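Glycoside hydrolase family protein (Novosphingobium sp. PP1Y, PDB 6Q2F) is an alpha-L-rhamnosidase, a glycoside hydrolase that probably releases terminal L-rhamnose from alpha-L-rhamnosides. Local coordinates at residues A656-K661 and A1073-D1078; L666-G671 and D716-S721; G1039-G1042 and S1046-L1049. All coordinates share one frame; numbering follows the deposited sequence.

Interaction 1. Residues A656-K661 and A1073-D1078; sequences APKDLK and APYRLD
Lys-658 and Tyr-1075 carry this small contact, which buries 99 Å². Their side chains cross at about a right angle, and the lysine meets the hydroxyl end of the ring. Tyr-1075 CG lies opposite its carbonyl carbon (chi1 -70°), which sends the hydroxyl end out to Lys-658. Lys-658 CD lies 3.3 Å from Tyr-1075 OH, and Lys-658 CB lies 3.6 Å from the same oxygen. The modelled approach of the next carbon, CE, is too short to be reliable. The two polar ends are neighbours without bonding each other. Lys-658 NZ donates to the carbonyl of Val-1054, while Tyr-1075 OH is hydrogen-bonded to the carbonyl of Asp-1056.

Lys-658 stands in the first turn of helix 657-670, which links two neighbouring parallel strands of the central barrel, 642-649 and 674-677. Tyr-1075 is the centre of an inverse gamma turn and leads into strand 1076-1078 of the galactose-binding-like domain, so that barrel and C-terminal beta-sandwich meet here.

The tight side is the buried tyrosine, which also packs on Leu-1051 and Val-1054. The loose side begins at Lys-658, which is partly exposed. Ala-1073 and Pro-1074, just before the tyrosine and joined by a cis peptide bond, are exposed.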
ATOM      1  N   ALA A 656      10.854 -19.091 -10.012  1.00 34.30           N
ATOM      2  CA  ALA A 656      10.723 -20.321  -9.261  1.00 35.72           C
ATOM      3  C   ALA A 656      10.859 -19.937  -7.796  1.00 32.14           C
ATOM      4  O   ALA A 656      11.273 -18.813  -7.493  1.00 27.41           O
ATOM      5  CB  ALA A 656      11.798 -21.339  -9.670  1.00 24.75           C
ATOM      6  N   PRO A 657      10.499 -20.818  -6.858  1.00 31.50           N
ATOM      7  CA  PRO A 657      10.564 -20.428  -5.437  1.00 32.99           C
ATOM      8  C   PRO A 657      11.926 -19.898  -5.024  1.00 33.53           C
ATOM      9  O   PRO A 657      12.008 -19.017  -4.158  1.00 32.60           O
ATOM     10  CB  PRO A 657      10.202 -21.728  -4.713  1.00 32.60           C
ATOM     11  CG  PRO A 657       9.325 -22.450  -5.696  1.00 35.28           C
ATOM     12  CD  PRO A 657       9.942 -22.174  -7.030  1.00 28.74           C
ATOM     13  N   LYS A 658      12.979 -20.351  -5.673  1.00 31.02           N
ATOM     14  CA  LYS A 658      14.310 -19.882  -5.358  1.00 34.65           C
ATOM     15  C   LYS A 658      14.395 -18.373  -5.569  1.00 29.44           C
ATOM     16  O   LYS A 658      15.090 -17.711  -4.877  1.00 31.37           O
ATOM     17  CB  LYS A 658      15.402 -20.666  -6.106  1.00 33.28           C
ATOM     18  CG  LYS A 658      15.892 -20.053  -7.389  1.00 39.95           C
ATOM     19  CD  LYS A 658      16.636 -21.039  -8.270  1.00 48.53           C
ATOM     20  CE  LYS A 658      17.840 -21.672  -7.581  1.00 56.28           C
ATOM     21  NZ  LYS A 658      18.933 -22.104  -8.474  1.00 52.44           N
ATOM     22  N   ASP A 659      13.669 -17.853  -6.530  1.00 30.31           N
ATOM     23  CA  ASP A 659      13.664 -16.420  -6.793  1.00 33.65           C
ATOM     24  C   ASP A 659      12.716 -15.654  -5.890  1.00 35.04           C
ATOM     25  O   ASP A 659      12.820 -14.427  -5.800  1.00 36.24           O
ATOM     26  CB  ASP A 659      13.253 -16.145  -8.234  1.00 31.47           C
ATOM     27  CG  ASP A 659      14.118 -16.878  -9.222  1.00 36.60           C
ATOM     28  OD1 ASP A 659      15.305 -16.520  -9.303  1.00 39.48           O
ATOM     29  OD2 ASP A 659      13.605 -17.790  -9.898  1.00 36.98           O
ATOM     30  N   LEU A 660      11.766 -16.335  -5.261  1.00 32.88           N
ATOM     31  CA  LEU A 660      10.738 -15.637  -4.516  1.00 34.38           C
ATOM     32  C   LEU A 660      11.018 -15.565  -3.029  1.00 35.87           C
ATOM     33  O   LEU A 660      10.393 -14.759  -2.344  1.00 32.70           O
ATOM     34  CB  LEU A 660       9.385 -16.311  -4.743  1.00 34.27           C
ATOM     35  CG  LEU A 660       8.970 -16.393  -6.211  1.00 35.84           C
ATOM     36  CD1 LEU A 660       7.675 -17.199  -6.356  1.00 29.96           C
ATOM     37  CD2 LEU A 660       8.800 -14.987  -6.780  1.00 35.90           C
ATOM     38  N   LYS A 661      11.929 -16.382  -2.516  1.00 29.39           N
ATOM     39  CA  LYS A 661      12.060 -16.537  -1.069  1.00 34.30           C
ATOM     40  C   LYS A 661      12.344 -15.202  -0.387  1.00 35.39           C
ATOM     41  O   LYS A 661      11.706 -14.857   0.617  1.00 31.78           O
ATOM     42  CB  LYS A 661      13.168 -17.541  -0.751  1.00 21.93           C
ATOM     43  CG  LYS A 661      13.285 -17.919   0.700  1.00 28.11           C
ATOM     44  CD  LYS A 661      14.594 -18.683   0.905  1.00 31.55           C
ATOM     45  CE  LYS A 661      14.824 -19.073   2.357  1.00 34.79           C
ATOM     46  NZ  LYS A 661      14.808 -17.903   3.312  1.00 29.36           N
ATOM     47  N   ALA A1073      19.105 -22.655  -2.439  1.00 31.53           N
ATOM     48  CA  ALA A1073      20.452 -23.033  -2.058  1.00 37.29           C
ATOM     49  C   ALA A1073      20.673 -22.765  -0.567  1.00 39.57           C
ATOM     50  O   ALA A1073      20.170 -21.778  -0.042  1.00 40.73           O
ATOM     51  CB  ALA A1073      21.482 -22.280  -2.903  1.00 32.67           C
ATOM     52  N   PRO A1074      21.402 -23.666   0.122  1.00 36.14           N
ATOM     53  CA  PRO A1074      21.965 -24.893  -0.457  1.00 35.56           C
ATOM     54  C   PRO A1074      20.940 -26.012  -0.627  1.00 40.06           C
ATOM     55  O   PRO A1074      20.160 -26.315   0.281  1.00 35.85           O
ATOM     56  CB  PRO A1074      23.063 -25.295   0.539  1.00 36.33           C
ATOM     57  CG  PRO A1074      22.671 -24.678   1.830  1.00 38.07           C
ATOM     58  CD  PRO A1074      21.785 -23.480   1.534  1.00 35.11           C
ATOM     59  N   TYR A1075      20.963 -26.630  -1.811  1.00 33.33           N
ATOM     60  CA  TYR A1075      20.049 -27.708  -2.171  1.00 34.58           C
ATOM     61  C   TYR A1075      20.535 -28.978  -1.494  1.00 37.72           C
ATOM     62  O   TYR A1075      21.257 -29.787  -2.077  1.00 41.84           O
ATOM     63  CB  TYR A1075      19.996 -27.877  -3.682  1.00 37.98           C
ATOM     64  CG  TYR A1075      19.316 -26.746  -4.395  1.00 38.01           C
ATOM     65  CD1 TYR A1075      20.024 -25.621  -4.812  1.00 38.89           C
ATOM     66  CD2 TYR A1075      17.957 -26.795  -4.642  1.00 31.84           C
ATOM     67  CE1 TYR A1075      19.383 -24.578  -5.488  1.00 33.37           C
ATOM     68  CE2 TYR A1075      17.310 -25.765  -5.312  1.00 33.24           C
ATOM     69  CZ  TYR A1075      18.026 -24.672  -5.737  1.00 31.53           C
ATOM     70  OH  TYR A1075      17.348 -23.658  -6.394  1.00 33.09           O
ATOM     71  N   ARG A1076      20.115 -29.170  -0.251  1.00 42.99           N
ATOM     72  CA  ARG A1076      20.652 -30.255   0.550  1.00 48.20           C
ATOM     73  C   ARG A1076      19.512 -30.911   1.306  1.00 40.49           C
ATOM     74  O   ARG A1076      18.667 -30.216   1.869  1.00 40.57           O
ATOM     75  CB  ARG A1076      21.739 -29.711   1.489  1.00 51.89           C
ATOM     76  CG  ARG A1076      22.125 -30.586   2.641  1.00 60.30           C
ATOM     77  CD  ARG A1076      23.037 -29.799   3.573  1.00 66.51           C
ATOM     78  NE  ARG A1076      24.304 -29.491   2.922  1.00 62.26           N
ATOM     79  CZ  ARG A1076      25.500 -29.756   3.442  1.00 68.07           C
ATOM     80  NH1 ARG A1076      25.611 -30.317   4.646  1.00 69.10           N
ATOM     81  NH2 ARG A1076      26.594 -29.437   2.763  1.00 60.27           N
ATOM     82  N   LEU A1077      19.483 -32.238   1.315  1.00 38.57           N
ATOM     83  CA  LEU A1077      18.437 -32.987   1.990  1.00 37.52           C
ATOM     84  C   LEU A1077      19.046 -34.087   2.850  1.00 39.66           C
ATOM     85  O   LEU A1077      20.055 -34.695   2.486  1.00 43.90           O
ATOM     86  CB  LEU A1077      17.467 -33.615   0.981  1.00 34.91           C
ATOM     87  CG  LEU A1077      16.674 -32.623   0.137  1.00 32.04           C
ATOM     88  CD1 LEU A1077      15.825 -33.357  -0.855  1.00 29.82           C
ATOM     89  CD2 LEU A1077      15.798 -31.772   1.061  1.00 33.64           C
ATOM     90  N   ASP A1078      18.389 -34.360   3.973  1.00 42.82           N
ATOM     91  CA  ASP A1078      18.812 -35.393   4.912  1.00 40.29           C
ATOM     92  C   ASP A1078      18.266 -36.740   4.456  1.00 38.88           C
ATOM     93  O   ASP A1078      17.062 -36.986   4.537  1.00 40.73           O
ATOM     94  CB  ASP A1078      18.319 -35.044   6.315  1.00 49.57           C
ATOM     95  CG  ASP A1078      18.844 -36.007   7.384  1.00 52.58           C
ATOM     96  OD1 ASP A1078      19.184 -37.164   7.052  1.00 52.75           O
ATOM     97  OD2 ASP A1078      18.902 -35.595   8.560  1.00 50.99           O
TER

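Interaction 2. Residues L666-G671 and D716-S721; sequences LEFVTG and DYIARS
Phe-668 lays one face of its ring against Ser-721. The beta carbon of the serine does the touching. Ser-721 CB is 3.8 Å from the centroid of the Phe-668 ring, in a direction 27° off the ring normal. This is a CH-pi contact displaced toward the rim, and the closest ring atom is Phe-668 CE2, at 3.4 Å from Ser-721 CB. The far end of the ring meets Ile-718, one helical turn earlier: Phe-668 CZ is 3.9 Å from Ile-718 CG2. The phenylalanine is directed there by CG lying opposite its own carbonyl carbon (chi1 -77°), and its beta carbon already points toward the other helix.

The serine hydroxyl is bonded within its own helix. Ser-721 OG donates to Tyr-717 O at 2.9 Å, tilted 26° from the carbonyl plane. Ser-721 N reaches the same oxygen from the opposite face of that plane, and the two bonds grip the carbonyl together. The hydroxyl oxygen also sits over the centre of the Tyr-717 ring.

Thr-670 does the same on the other helix, where its OG1 donates to Leu-666 O at 2.7 Å. That helix then ends at Gly-671 in a Schellman motif with positive phi.

All three touching residues are buried. Helix 712-726 supplies further partners for Phe-668 in Ser-722 and Leu-725, and Tyr-906 of strand 902-908 also packs on the ring. Met-626 of helix 620-636 meets Glu-667 and Thr-670. On helix 712-726, Ser-721 also packs on Pro-933 of a loop. Helix 657-670 thus touches helix 620-636, strand 902-908 and helix 712-726.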
ATOM      1  N   LEU A 666      10.865 -10.908   3.296  1.00 31.10           N
ATOM      2  CA  LEU A 666      10.747  -9.490   3.602  1.00 25.83           C
ATOM      3  C   LEU A 666       9.343  -9.155   4.106  1.00 27.79           C
ATOM      4  O   LEU A 666       9.187  -8.388   5.059  1.00 24.96           O
ATOM      5  CB  LEU A 666      11.116  -8.664   2.366  1.00 27.37           C
ATOM      6  CG  LEU A 666      10.876  -7.159   2.547  1.00 32.91           C
ATOM      7  CD1 LEU A 666      11.798  -6.585   3.670  1.00 30.22           C
ATOM      8  CD2 LEU A 666      11.088  -6.402   1.232  1.00 28.42           C
ATOM      9  N   GLU A 667       8.307  -9.743   3.498  1.00 28.72           N
ATOM     10  CA  GLU A 667       6.955  -9.556   4.012  1.00 26.83           C
ATOM     11  C   GLU A 667       6.834 -10.095   5.431  1.00 32.71           C
ATOM     12  O   GLU A 667       6.231  -9.458   6.310  1.00 29.39           O
ATOM     13  CB  GLU A 667       5.953 -10.262   3.112  1.00 20.54           C
ATOM     14  CG  GLU A 667       5.863  -9.681   1.720  1.00 24.49           C
ATOM     15  CD  GLU A 667       4.891 -10.454   0.871  1.00 29.07           C
ATOM     16  OE1 GLU A 667       3.885 -10.947   1.419  1.00 29.04           O
ATOM     17  OE2 GLU A 667       5.147 -10.573  -0.337  1.00 30.14           O
ATOM     18  N   PHE A 668       7.388 -11.287   5.663  1.00 26.71           N
ATOM     19  CA  PHE A 668       7.318 -11.896   6.985  1.00 27.55           C
ATOM     20  C   PHE A 668       7.974 -11.005   8.042  1.00 30.89           C
ATOM     21  O   PHE A 668       7.376 -10.728   9.084  1.00 32.47           O
ATOM     22  CB  PHE A 668       7.970 -13.273   6.941  1.00 29.70           C
ATOM     23  CG  PHE A 668       7.106 -14.336   6.295  1.00 28.80           C
ATOM     24  CD1 PHE A 668       5.734 -14.341   6.484  1.00 25.91           C
ATOM     25  CD2 PHE A 668       7.672 -15.337   5.524  1.00 27.70           C
ATOM     26  CE1 PHE A 668       4.940 -15.315   5.925  1.00 22.86           C
ATOM     27  CE2 PHE A 668       6.880 -16.312   4.931  1.00 32.20           C
ATOM     28  CZ  PHE A 668       5.511 -16.304   5.141  1.00 26.35           C
ATOM     29  N   VAL A 669       9.198 -10.528   7.781  1.00 24.83           N
ATOM     30  CA  VAL A 669       9.926  -9.787   8.809  1.00 23.95           C
ATOM     31  C   VAL A 669       9.356  -8.378   8.997  1.00 27.61           C
ATOM     32  O   VAL A 669       9.620  -7.737  10.018  1.00 27.47           O
ATOM     33  CB  VAL A 669      11.430  -9.755   8.474  1.00 27.79           C
ATOM     34  CG1 VAL A 669      11.755  -8.651   7.454  1.00 24.28           C
ATOM     35  CG2 VAL A 669      12.259  -9.608   9.758  1.00 24.78           C
ATOM     36  N   THR A 670       8.510  -7.898   8.067  1.00 25.14           N
ATOM     37  CA  THR A 670       7.837  -6.621   8.257  1.00 21.76           C
ATOM     38  C   THR A 670       6.532  -6.752   9.032  1.00 30.15           C
ATOM     39  O   THR A 670       5.995  -5.737   9.488  1.00 32.34           O
ATOM     40  CB  THR A 670       7.581  -5.963   6.905  1.00 24.26           C
ATOM     41  OG1 THR A 670       8.795  -5.985   6.148  1.00 25.06           O
ATOM     42  CG2 THR A 670       7.138  -4.475   7.078  1.00 28.02           C
ATOM     43  N   GLY A 671       6.017  -7.970   9.215  1.00 25.92           N
ATOM     44  CA  GLY A 671       4.802  -8.183   9.992  1.00 23.68           C
ATOM     45  C   GLY A 671       3.699  -8.916   9.255  1.00 23.21           C
ATOM     46  O   GLY A 671       2.655  -9.206   9.854  1.00 20.75           O
ATOM     47  N   ASP A 716       4.205 -24.886   1.752  1.00 28.40           N
ATOM     48  CA  ASP A 716       4.398 -25.316   3.136  1.00 29.78           C
ATOM     49  C   ASP A 716       5.361 -24.386   3.864  1.00 33.81           C
ATOM     50  O   ASP A 716       5.203 -24.110   5.055  1.00 26.60           O
ATOM     51  CB  ASP A 716       4.944 -26.744   3.178  1.00 33.18           C
ATOM     52  CG  ASP A 716       3.872 -27.808   2.986  1.00 35.65           C
ATOM     53  OD1 ASP A 716       2.683 -27.545   3.225  1.00 42.90           O
ATOM     54  OD2 ASP A 716       4.253 -28.941   2.640  1.00 50.62           O
ATOM     55  N   TYR A 717       6.392 -23.921   3.166  1.00 29.81           N
ATOM     56  CA  TYR A 717       7.322 -22.970   3.760  1.00 28.26           C
ATOM     57  C   TYR A 717       6.600 -21.697   4.159  1.00 27.23           C
ATOM     58  O   TYR A 717       6.814 -21.164   5.261  1.00 25.32           O
ATOM     59  CB  TYR A 717       8.441 -22.682   2.760  1.00 25.30           C
ATOM     60  CG  TYR A 717       9.347 -21.539   3.135  1.00 29.39           C
ATOM     61  CD1 TYR A 717       9.031 -20.220   2.785  1.00 21.74           C
ATOM     62  CD2 TYR A 717      10.519 -21.773   3.838  1.00 24.53           C
ATOM     63  CE1 TYR A 717       9.883 -19.179   3.118  1.00 23.91           C
ATOM     64  CE2 TYR A 717      11.367 -20.746   4.168  1.00 25.75           C
ATOM     65  CZ  TYR A 717      11.044 -19.458   3.816  1.00 25.46           C
ATOM     66  OH  TYR A 717      11.913 -18.462   4.145  1.00 25.36           O
ATOM     67  N   ILE A 718       5.719 -21.211   3.284  1.00 27.40           N
ATOM     68  CA  ILE A 718       4.936 -20.020   3.598  1.00 26.22           C
ATOM     69  C   ILE A 718       3.949 -20.305   4.719  1.00 27.30           C
ATOM     70  O   ILE A 718       3.781 -19.488   5.637  1.00 25.70           O
ATOM     71  CB  ILE A 718       4.223 -19.524   2.335  1.00 24.48           C
ATOM     72  CG1 ILE A 718       5.261 -19.105   1.276  1.00 25.51           C
ATOM     73  CG2 ILE A 718       3.239 -18.384   2.689  1.00 18.41           C
ATOM     74  CD1 ILE A 718       4.661 -18.898  -0.146  1.00 27.64           C
ATOM     75  N   ALA A 719       3.291 -21.468   4.677  1.00 20.97           N
ATOM     76  CA  ALA A 719       2.320 -21.806   5.715  1.00 20.36           C
ATOM     77  C   ALA A 719       2.991 -22.001   7.071  1.00 26.39           C
ATOM     78  O   ALA A 719       2.427 -21.628   8.103  1.00 27.36           O
ATOM     79  CB  ALA A 719       1.553 -23.068   5.326  1.00 20.20           C
ATOM     80  N   ARG A 720       4.181 -22.612   7.099  1.00 29.96           N
ATOM     81  CA  ARG A 720       4.851 -22.821   8.378  1.00 27.39           C
ATOM     82  C   ARG A 720       5.336 -21.506   8.957  1.00 29.02           C
ATOM     83  O   ARG A 720       5.261 -21.282  10.168  1.00 26.27           O
ATOM     84  CB  ARG A 720       6.031 -23.785   8.234  1.00 24.34           C
ATOM     85  CG  ARG A 720       5.605 -25.178   7.922  1.00 25.84           C
ATOM     86  CD  ARG A 720       6.755 -26.159   8.033  1.00 26.44           C
ATOM     87  NE  ARG A 720       6.287 -27.513   7.802  1.00 28.58           N
ATOM     88  CZ  ARG A 720       6.629 -28.229   6.744  1.00 32.42           C
ATOM     89  NH1 ARG A 720       7.452 -27.712   5.843  1.00 31.18           N
ATOM     90  NH2 ARG A 720       6.158 -29.454   6.586  1.00 35.03           N
ATOM     91  N   SER A 721       5.873 -20.639   8.108  1.00 24.19           N
ATOM     92  CA  SER A 721       6.327 -19.342   8.575  1.00 28.36           C
ATOM     93  C   SER A 721       5.153 -18.527   9.094  1.00 30.63           C
ATOM     94  O   SER A 721       5.244 -17.892  10.148  1.00 26.64           O
ATOM     95  CB  SER A 721       7.038 -18.619   7.435  1.00 21.80           C
ATOM     96  OG  SER A 721       8.205 -19.323   7.063  1.00 30.17           O
TER

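Interaction 3. Residues G1039-G1042 and S1046-L1049; sequences GKYG and SLWL
Ser-1046, whose carbonyl carbon meets the Tyr-1041 ring, takes a weak bond at its hydroxyl: Trp-1048 NE1 donates to Ser-1046 OG at 3.2 Å with a bent angle of 125°. The serine beta carbon points away from the 1039-1042 segment.

The apolar contact belongs to Tyr-1041 and Leu-1047. Leu-1047 CB stands over one face of the Tyr-1041 ring, 3.7 Å from the centroid and 16° off the normal, a CH-pi contact. Leu-1047 CG is anti to the backbone N (chi1 178°), which carries the branch along the same face. Leu-1047 CD2 then comes within 3.7 Å of Tyr-1041 CE2. The leucine crosses the ring from the CD1 side to CE2 and CZ. Ser-1046 C adds an oblique touch, 3.9 Å from Tyr-1041 CD1.

Two glycines suit the loop. A beta carbon on Gly-1039 would clash with Tyr-1041 OH. Gly-1042, less well ordered, is modelled with a positive phi, where a beta carbon would probably press on the carbonyl of Tyr-1041. Val-1083 packs on both Tyr-1041 and Leu-1047. An alanine in place of Tyr-1041 would remove the ring and would probably leave Leu-1047 without this cover on one side and open a gap beside Val-1083.

Strand 1028-1037, before the loop, and strand 1047-1055, after it, lie in different antiparallel sheets. A connection of this kind, crossing between two sheets, is characteristic of the beta-sandwich of galactose-binding-like domains.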
ATOM      1  N   GLY A1039      27.282 -47.433   5.434  1.00 71.21           N
ATOM      2  CA  GLY A1039      27.219 -46.911   6.785  1.00 64.56           C
ATOM      3  C   GLY A1039      25.837 -47.148   7.347  1.00 65.04           C
ATOM      4  O   GLY A1039      24.899 -47.498   6.628  1.00 70.18           O
ATOM      5  N   LYS A1040      25.739 -46.979   8.663  1.00 62.32           N
ATOM      6  CA  LYS A1040      24.456 -46.933   9.350  1.00 64.90           C
ATOM      7  C   LYS A1040      24.196 -45.478   9.711  1.00 66.94           C
ATOM      8  O   LYS A1040      25.107 -44.769  10.154  1.00 66.89           O
ATOM      9  CB  LYS A1040      24.446 -47.839  10.592  1.00 68.28           C
ATOM     10  CG  LYS A1040      25.005 -47.222  11.884  1.00 73.21           C
ATOM     11  CD  LYS A1040      25.757 -48.233  12.770  1.00 77.26           C
ATOM     12  CE  LYS A1040      24.816 -49.231  13.449  1.00 80.98           C
ATOM     13  NZ  LYS A1040      23.817 -48.574  14.357  1.00 83.57           N
ATOM     14  N   TYR A1041      22.974 -45.021   9.483  1.00 67.72           N
ATOM     15  CA  TYR A1041      22.654 -43.613   9.644  1.00 66.22           C
ATOM     16  C   TYR A1041      21.364 -43.461  10.429  1.00 81.40           C
ATOM     17  O   TYR A1041      20.604 -44.415  10.611  1.00 84.08           O
ATOM     18  CB  TYR A1041      22.556 -42.923   8.281  1.00 62.10           C
ATOM     19  CG  TYR A1041      23.869 -42.939   7.536  1.00 57.93           C
ATOM     20  CD1 TYR A1041      24.875 -42.044   7.858  1.00 55.92           C
ATOM     21  CD2 TYR A1041      24.112 -43.864   6.533  1.00 56.33           C
ATOM     22  CE1 TYR A1041      26.074 -42.057   7.193  1.00 53.14           C
ATOM     23  CE2 TYR A1041      25.315 -43.885   5.860  1.00 55.79           C
ATOM     24  CZ  TYR A1041      26.289 -42.978   6.196  1.00 55.92           C
ATOM     25  OH  TYR A1041      27.488 -42.980   5.537  1.00 57.79           O
ATOM     26  N   GLY A1042      21.126 -42.230  10.884  1.00 90.06           N
ATOM     27  CA  GLY A1042      20.021 -41.924  11.767  1.00 92.93           C
ATOM     28  C   GLY A1042      20.455 -41.899  13.221  1.00 95.50           C
ATOM     29  O   GLY A1042      20.361 -40.870  13.900  1.00 91.22           O
ATOM     30  N   SER A1046      24.193 -38.517  10.630  1.00 77.29           N
ATOM     31  CA  SER A1046      23.296 -38.242   9.519  1.00 69.76           C
ATOM     32  C   SER A1046      24.063 -38.259   8.205  1.00 62.17           C
ATOM     33  O   SER A1046      25.285 -38.095   8.164  1.00 57.72           O
ATOM     34  CB  SER A1046      22.587 -36.895   9.704  1.00 66.72           C
ATOM     35  OG  SER A1046      23.529 -35.850   9.850  1.00 68.69           O
ATOM     36  N   LEU A1047      23.316 -38.474   7.127  1.00 54.04           N
ATOM     37  CA  LEU A1047      23.856 -38.503   5.774  1.00 47.52           C
ATOM     38  C   LEU A1047      23.053 -37.510   4.954  1.00 48.94           C
ATOM     39  O   LEU A1047      21.829 -37.646   4.846  1.00 45.23           O
ATOM     40  CB  LEU A1047      23.764 -39.909   5.165  1.00 46.95           C
ATOM     41  CG  LEU A1047      24.239 -40.129   3.723  1.00 43.95           C
ATOM     42  CD1 LEU A1047      25.708 -39.757   3.590  1.00 47.10           C
ATOM     43  CD2 LEU A1047      24.038 -41.584   3.298  1.00 39.29           C
ATOM     44  N   TRP A1048      23.728 -36.511   4.396  1.00 46.13           N
ATOM     45  CA  TRP A1048      23.076 -35.486   3.593  1.00 38.54           C
ATOM     46  C   TRP A1048      23.396 -35.696   2.122  1.00 37.83           C
ATOM     47  O   TRP A1048      24.508 -36.112   1.763  1.00 39.46           O
ATOM     48  CB  TRP A1048      23.507 -34.084   4.024  1.00 43.99           C
ATOM     49  CG  TRP A1048      23.096 -33.754   5.435  1.00 47.76           C
ATOM     50  CD1 TRP A1048      23.774 -34.070   6.582  1.00 45.68           C
ATOM     51  CD2 TRP A1048      21.907 -33.059   5.849  1.00 42.07           C
ATOM     52  NE1 TRP A1048      23.084 -33.611   7.678  1.00 46.24           N
ATOM     53  CE2 TRP A1048      21.937 -32.988   7.258  1.00 42.44           C
ATOM     54  CE3 TRP A1048      20.826 -32.493   5.168  1.00 45.80           C
ATOM     55  CZ2 TRP A1048      20.924 -32.373   8.000  1.00 46.21           C
ATOM     56  CZ3 TRP A1048      19.812 -31.871   5.911  1.00 50.96           C
ATOM     57  CH2 TRP A1048      19.873 -31.822   7.311  1.00 51.98           C
ATOM     58  N   LEU A1049      22.400 -35.441   1.282  1.00 42.05           N
ATOM     59  CA  LEU A1049      22.562 -35.384  -0.163  1.00 38.31           C
ATOM     60  C   LEU A1049      22.599 -33.916  -0.567  1.00 37.79           C
ATOM     61  O   LEU A1049      21.609 -33.195  -0.391  1.00 39.59           O
ATOM     62  CB  LEU A1049      21.415 -36.100  -0.872  1.00 36.21           C
ATOM     63  CG  LEU A1049      21.469 -36.119  -2.399  1.00 36.43           C
ATOM     64  CD1 LEU A1049      22.510 -37.118  -2.866  1.00 40.12           C
ATOM     65  CD2 LEU A1049      20.112 -36.482  -2.970  1.00 37.85           C
TER

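How the interactions relate
Interactions 1 and 2 share helix 657-670, the first at its start and the second at its end. Their centres are 15 Å apart. They meet where Lys-661 NZ lies 3.1 Å from Tyr-717 OH, probably hydrogen-bonded. Interactions 1 and 3 meet in the C-terminal sandwich, on adjacent strands. There Leu-1049 N is 2.7 Å from Leu-1077 O, and Trp-1048 CE3 is 3.4 Å from Arg-1076 CG. Interactions 2 and 3 do not touch, with nearest atoms about 13 Å apart. Glu-667, in the same segment as Phe-668, hydrogen-bonds Ser-645, the residue after the sodium ligand Glu-644. The centre of interaction 3 is about 48 Å from the centre of the chain.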